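Local coordinates for protein glucose-6-phosphate 1-dehydrogenase (PDB 4LGV) that probably catalyses the oxidation of glucose 6-phosphate to 6-phosphogluconolactone with a nicotinamide cofactor, the entry step of the pentose phosphate pathway, at residues A286-Y300 / S313-N327. Sequence-based numbering, arbitrary orientation. Where two conformers were deposited one is given.
Sequences AMPSLDPEHCVRGQY and STTETYVALRTEIDN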
loop_
_atom_site.group_PDB
_atom_site.type_symbol
_atom_site.label_atom_id
_atom_site.label_comp_id
_atom_site.label_asym_id
_atom_site.label_seq_id
_atom_site.Cartn_x
_atom_site.Cartn_y
_atom_site.Cartn_z
ATOM N N ALA A 286 -1.194 15.951 -17.437
ATOM C CA ALA A 286 -1.438 16.151 -16.029
ATOM C C ALA A 286 -0.427 17.120 -15.452
ATOM O O ALA A 286 -0.383 17.312 -14.219
ATOM C CB ALA A 286 -1.350 14.813 -15.259
ATOM N N MET A 287 0.392 17.713 -16.303
ATOM C CA MET A 287 1.364 18.706 -15.844
ATOM C C MET A 287 0.856 20.127 -16.120
ATOM O O MET A 287 0.520 20.463 -17.229
ATOM C CB MET A 287 2.717 18.535 -16.571
ATOM C CG MET A 287 3.428 17.206 -16.283
ATOM S SD MET A 287 5.023 16.951 -17.079
ATOM C CE MET A 287 6.051 18.162 -16.218
ATOM N N PRO A 288 0.853 20.988 -15.110
ATOM C CA PRO A 288 0.554 22.385 -15.330
ATOM C C PRO A 288 1.715 23.078 -16.049
ATOM O O PRO A 288 2.856 22.626 -15.985
ATOM C CB PRO A 288 0.400 22.940 -13.914
ATOM C CG PRO A 288 1.241 22.074 -13.061
ATOM C CD PRO A 288 1.326 20.725 -13.742
ATOM N N SER A 289 1.411 24.170 -16.721
ATOM C CA SER A 289 2.441 24.992 -17.314
ATOM C C SER A 289 3.413 25.521 -16.253
ATOM O O SER A 289 3.043 25.739 -15.123
ATOM C CB SER A 289 1.790 26.117 -18.121
ATOM O OG SER A 289 0.965 26.906 -17.295
ATOM N N LEU A 290 4.653 25.730 -16.656
ATOM C CA LEU A 290 5.667 26.211 -15.714
ATOM C C LEU A 290 5.311 27.589 -15.132
ATOM O O LEU A 290 4.742 28.443 -15.834
ATOM C CB LEU A 290 7.029 26.300 -16.382
ATOM C CG LEU A 290 7.638 25.029 -16.918
ATOM C CD1 LEU A 290 8.932 25.354 -17.602
ATOM C CD2 LEU A 290 7.880 24.064 -15.785
ATOM N N ASP A 291 5.663 27.760 -13.849
ATOM C CA ASP A 291 5.667 29.047 -13.157
ATOM C C ASP A 291 7.014 29.799 -13.394
ATOM O O ASP A 291 8.051 29.421 -12.859
ATOM C CB ASP A 291 5.474 28.828 -11.662
ATOM C CG ASP A 291 5.280 30.143 -10.894
ATOM O OD1 ASP A 291 5.517 31.230 -11.478
ATOM O OD2 ASP A 291 4.841 30.075 -9.730
ATOM N N PRO A 292 7.007 30.890 -14.179
ATOM C CA PRO A 292 8.267 31.643 -14.461
ATOM C C PRO A 292 9.012 32.141 -13.205
ATOM O O PRO A 292 10.201 32.353 -13.279
ATOM C CB PRO A 292 7.795 32.847 -15.310
ATOM C CG PRO A 292 6.461 32.433 -15.830
ATOM C CD PRO A 292 5.843 31.565 -14.750
ATOM N N GLU A 293 8.301 32.319 -12.085
ATOM C CA GLU A 293 8.907 32.745 -10.818
ATOM C C GLU A 293 9.688 31.633 -10.180
ATOM O O GLU A 293 10.473 31.864 -9.286
ATOM C CB GLU A 293 7.853 33.232 -9.803
ATOM C CG GLU A 293 6.846 34.263 -10.320
ATOM C CD GLU A 293 7.482 35.534 -10.853
ATOM O OE1 GLU A 293 8.629 35.838 -10.450
ATOM O OE2 GLU A 293 6.832 36.228 -11.681
ATOM N N HIS A 294 9.450 30.405 -10.609
ATOM C CA HIS A 294 10.205 29.267 -10.083
ATOM C C HIS A 294 11.191 28.745 -11.148
ATOM O O HIS A 294 11.493 27.536 -11.189
ATOM C CB HIS A 294 9.228 28.159 -9.628
ATOM C CG HIS A 294 8.441 28.504 -8.398
ATOM N ND1 HIS A 294 8.957 29.234 -7.341
ATOM C CD2 HIS A 294 7.149 28.254 -8.085
ATOM C CE1 HIS A 294 8.015 29.410 -6.429
ATOM N NE2 HIS A 294 6.907 28.831 -6.860
ATOM N N CYS A 295 11.606 29.649 -12.038
ATOM C CA CYS A 295 12.518 29.324 -13.097
ATOM C C CYS A 295 13.721 30.282 -13.058
ATOM O O CYS A 295 13.559 31.496 -13.061
ATOM C CB CYS A 295 11.821 29.391 -14.447
ATOM S SG CYS A 295 12.914 28.986 -15.846
ATOM N N VAL A 296 14.921 29.712 -13.038
ATOM C CA VAL A 296 16.153 30.466 -12.933
ATOM C C VAL A 296 16.962 30.280 -14.207
ATOM O O VAL A 296 17.269 29.146 -14.621
ATOM C CB VAL A 296 16.958 29.991 -11.711
ATOM C CG1 VAL A 296 18.370 30.545 -11.723
ATOM C CG2 VAL A 296 16.243 30.401 -10.426
ATOM N N ARG A 297 17.351 31.394 -14.813
ATOM C CA ARG A 297 18.061 31.365 -16.085
ATOM C C ARG A 297 19.482 31.851 -15.903
ATOM O O ARG A 297 19.726 32.871 -15.250
ATOM C CB ARG A 297 17.354 32.220 -17.109
ATOM C CG ARG A 297 16.019 31.656 -17.485
ATOM C CD ARG A 297 15.202 32.631 -18.284
ATOM N NE ARG A 297 15.712 32.748 -19.635
ATOM C CZ ARG A 297 16.342 33.812 -20.152
ATOM N NH1 ARG A 297 16.590 34.917 -19.443
ATOM N NH2 ARG A 297 16.731 33.760 -21.422
ATOM N N GLY A 298 20.422 31.107 -16.473
ATOM C CA GLY A 298 21.828 31.415 -16.344
ATOM C C GLY A 298 22.524 31.551 -17.685
ATOM O O GLY A 298 22.056 31.029 -18.695
ATOM N N GLN A 299 23.671 32.234 -17.658
ATOM C CA GLN A 299 24.507 32.419 -18.828
ATOM C C GLN A 299 25.949 32.420 -18.391
ATOM O O GLN A 299 26.347 33.202 -17.519
ATOM C CB GLN A 299 24.198 33.741 -19.492
ATOM C CG GLN A 299 24.721 33.870 -20.897
ATOM C CD GLN A 299 24.606 35.302 -21.378
ATOM O OE1 GLN A 299 25.470 36.130 -21.060
ATOM N NE2 GLN A 299 23.541 35.610 -22.131
ATOM N N TYR A 300 26.731 31.520 -18.963
ATOM C CA TYR A 300 28.086 31.396 -18.510
ATOM C C TYR A 300 28.956 32.606 -18.980
ATOM O O TYR A 300 28.761 33.140 -20.072
ATOM C CB TYR A 300 28.668 30.040 -18.910
ATOM C CG TYR A 300 29.015 29.820 -20.371
ATOM C CD1 TYR A 300 30.220 30.291 -20.912
ATOM C CD2 TYR A 300 28.212 29.008 -21.171
ATOM C CE1 TYR A 300 30.571 30.010 -22.237
ATOM C CE2 TYR A 300 28.542 28.722 -22.489
ATOM C CZ TYR A 300 29.719 29.228 -23.031
ATOM O OH TYR A 300 29.995 28.923 -24.333
ATOM N N SER A 313 23.469 39.596 -25.612
ATOM C CA SER A 313 22.521 38.460 -25.567
ATOM C C SER A 313 21.948 38.213 -24.175
ATOM O O SER A 313 22.676 38.223 -23.192
ATOM C CB SER A 313 23.207 37.166 -26.009
ATOM O OG SER A 313 22.320 36.067 -25.909
ATOM N N THR A 314 20.652 37.961 -24.093
ATOM C CA THR A 314 20.054 37.489 -22.841
ATOM C C THR A 314 19.627 36.022 -22.969
ATOM O O THR A 314 18.798 35.559 -22.193
ATOM C CB THR A 314 18.854 38.349 -22.405
ATOM O OG1 THR A 314 17.913 38.405 -23.481
ATOM C CG2 THR A 314 19.323 39.772 -22.030
ATOM N N THR A 315 20.197 35.302 -23.937
ATOM C CA THR A 315 19.918 33.865 -24.129
ATOM C C THR A 315 20.565 33.046 -23.011
ATOM O O THR A 315 21.718 33.299 -22.620
ATOM C CB THR A 315 20.433 33.378 -25.488
ATOM O OG1 THR A 315 19.782 34.120 -26.522
ATOM C CG2 THR A 315 20.154 31.916 -25.679
ATOM N N GLU A 316 19.817 32.074 -22.489
ATOM C CA GLU A 316 20.290 31.271 -21.341
ATOM C C GLU A 316 21.061 30.079 -21.853
ATOM O O GLU A 316 20.690 29.452 -22.831
ATOM C CB GLU A 316 19.118 30.854 -20.440
ATOM C CG GLU A 316 18.234 29.649 -20.903
ATOM C CD GLU A 316 17.272 29.955 -22.045
ATOM O OE1 GLU A 316 17.269 31.100 -22.559
ATOM O OE2 GLU A 316 16.525 29.032 -22.454
ATOM N N THR A 317 22.181 29.794 -21.206
ATOM C CA THR A 317 22.902 28.557 -21.419
ATOM C C THR A 317 22.620 27.585 -20.285
ATOM O O THR A 317 23.172 26.493 -20.283
ATOM C CB THR A 317 24.423 28.796 -21.449
ATOM O OG1 THR A 317 24.836 29.353 -20.191
ATOM C CG2 THR A 317 24.806 29.719 -22.577
ATOM N N TYR A 318 21.832 28.009 -19.296
ATOM C CA TYR A 318 21.514 27.207 -18.097
ATOM C C TYR A 318 20.104 27.515 -17.660
ATOM O O TYR A 318 19.675 28.660 -17.772
ATOM C CB TYR A 318 22.437 27.553 -16.934
ATOM C CG TYR A 318 22.095 26.921 -15.587
ATOM C CD1 TYR A 318 21.064 27.431 -14.796
ATOM C CD2 TYR A 318 22.820 25.851 -15.093
ATOM C CE1 TYR A 318 20.750 26.874 -13.569
ATOM C CE2 TYR A 318 22.506 25.273 -13.863
ATOM C CZ TYR A 318 21.461 25.780 -13.105
ATOM O OH TYR A 318 21.139 25.263 -11.873
ATOM N N VAL A 319 19.372 26.486 -17.200
ATOM C CA VAL A 319 18.051 26.680 -16.585
ATOM C C VAL A 319 17.853 25.767 -15.417
ATOM O O VAL A 319 18.195 24.610 -15.486
ATOM C CB VAL A 319 16.862 26.223 -17.441
ATOM C CG1 VAL A 319 15.773 27.297 -17.464
ATOM C CG2 VAL A 319 17.300 25.863 -18.831
ATOM N N ALA A 320 17.187 26.268 -14.400
ATOM C CA ALA A 320 16.722 25.450 -13.323
ATOM C C ALA A 320 15.271 25.811 -13.085
ATOM O O ALA A 320 14.917 26.985 -13.145
ATOM C CB ALA A 320 17.526 25.687 -12.086
ATOM N N LEU A 321 14.427 24.798 -12.868
ATOM C CA LEU A 321 12.992 25.023 -12.789
ATOM C C LEU A 321 12.280 24.009 -11.896
ATOM O O LEU A 321 12.829 22.976 -11.535
ATOM C CB LEU A 321 12.382 25.022 -14.174
ATOM C CG LEU A 321 12.431 23.711 -14.961
ATOM C CD1 LEU A 321 11.278 22.739 -14.609
ATOM C CD2 LEU A 321 12.415 23.994 -16.451
ATOM N N ARG A 322 11.060 24.347 -11.523
ATOM C CA ARG A 322 10.229 23.487 -10.731
ATOM C C ARG A 322 8.979 23.163 -11.519
ATOM O O ARG A 322 8.359 24.049 -12.053
ATOM C CB ARG A 322 9.834 24.158 -9.401
ATOM C CG ARG A 322 8.918 23.313 -8.507
ATOM C CD ARG A 322 8.641 24.058 -7.193
ATOM N NE ARG A 322 7.852 23.260 -6.255
ATOM C CZ ARG A 322 7.821 23.422 -4.919
ATOM N NH1 ARG A 322 8.542 24.357 -4.300
ATOM N NH2 ARG A 322 7.045 22.637 -4.178
ATOM N N THR A 323 8.591 21.900 -11.502
ATOM C CA THR A 323 7.338 21.471 -12.096
ATOM C C THR A 323 6.722 20.337 -11.249
ATOM O O THR A 323 7.137 20.081 -10.103
ATOM C CB THR A 323 7.571 21.017 -13.551
ATOM O OG1 THR A 323 6.328 20.677 -14.143
ATOM C CG2 THR A 323 8.486 19.819 -13.603
ATOM N N GLU A 324 5.680 19.725 -11.774
ATOM C CA GLU A 324 4.961 18.702 -11.044
ATOM C C GLU A 324 4.088 17.907 -12.012
ATOM O O GLU A 324 3.791 18.364 -13.117
ATOM C CB GLU A 324 4.075 19.313 -9.932
ATOM C CG GLU A 324 2.954 20.155 -10.468
ATOM C CD GLU A 324 1.958 20.705 -9.449
ATOM O OE1 GLU A 324 1.348 19.947 -8.656
ATOM O OE2 GLU A 324 1.748 21.912 -9.515
ATOM N N ILE A 325 3.670 16.736 -11.567
ATOM C CA ILE A 325 2.721 15.886 -12.317
ATOM C C ILE A 325 1.530 15.609 -11.387
ATOM O O ILE A 325 1.661 14.901 -10.385
ATOM C CB ILE A 325 3.383 14.578 -12.734
ATOM C CG1 ILE A 325 4.562 14.858 -13.645
ATOM C CG2 ILE A 325 2.409 13.672 -13.452
ATOM C CD1 ILE A 325 5.452 13.646 -13.856
ATOM N N ASP A 326 0.392 16.202 -11.709
ATOM C CA ASP A 326 -0.743 16.259 -10.792
ATOM C C ASP A 326 -1.715 15.112 -11.015
ATOM O O ASP A 326 -2.880 15.328 -11.382
ATOM C CB ASP A 326 -1.453 17.617 -10.928
ATOM C CG ASP A 326 -2.480 17.853 -9.840
ATOM O OD1 ASP A 326 -2.312 17.393 -8.682
ATOM O OD2 ASP A 326 -3.500 18.532 -10.177
ATOM N N ASN A 327 -1.253 13.895 -10.749
ATOM C CA ASN A 327 -2.106 12.714 -10.918
ATOM C C ASN A 327 -2.032 11.782 -9.711
ATOM O O ASN A 327 -1.429 12.144 -8.713
ATOM C CB ASN A 327 -1.798 12.042 -12.233
ATOM C CG ASN A 327 -0.445 11.330 -12.261
ATOM O OD1 ASN A 327 0.246 11.179 -11.262
ATOM N ND2 ASN A 327 -0.071 10.873 -13.456
HETATM O O HOH W 1 5.051 22.770 -14.214
#
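Strands 295-300 and 318-323 pair antiparallel as neighbours in the large mixed sheet of the C-terminal domain, their axes 4.6 Å apart at closest approach and their N-to-C directions 164° apart. The register is fixed by Val296 opposite Ala320: Val296 N reaches Ala320 O at 2.7 Å, nearly straight at 174°, and Ala320 N bonds back to Val296 O. Two steps on, a classic beta bulge interrupts the ladder, Thr317 and Tyr318 both facing Gly298; Gly298 O takes Thr317 N at 2.8 Å and Tyr318 N only weakly. Beyond it, side chains grip the incoming 313-315 backbone. The bend of Arg297 at chi3 brings NH2 to Thr314 O (2.8 Å); the same NH2 makes a salt bridge to Glu316 OE1 (2.9 Å), whose carboxylate plane is turned 58° from the guanidinium. Gln299, its chain extended beyond CG, carries its amide out to the 313-315 turn and spends both N-H bonds of NE2 on oxygens lying in the amide plane, Ser313 O at 2.9 Å and Thr315 O at 3.0 Å, though NE2 stands above the Ser313 carbonyl plane. Strand 454-457 flanks 295-300 on its other edge. At the far end Leu290 crosses Leu321 at about a right angle, CD2 to CD1 3.8 Å.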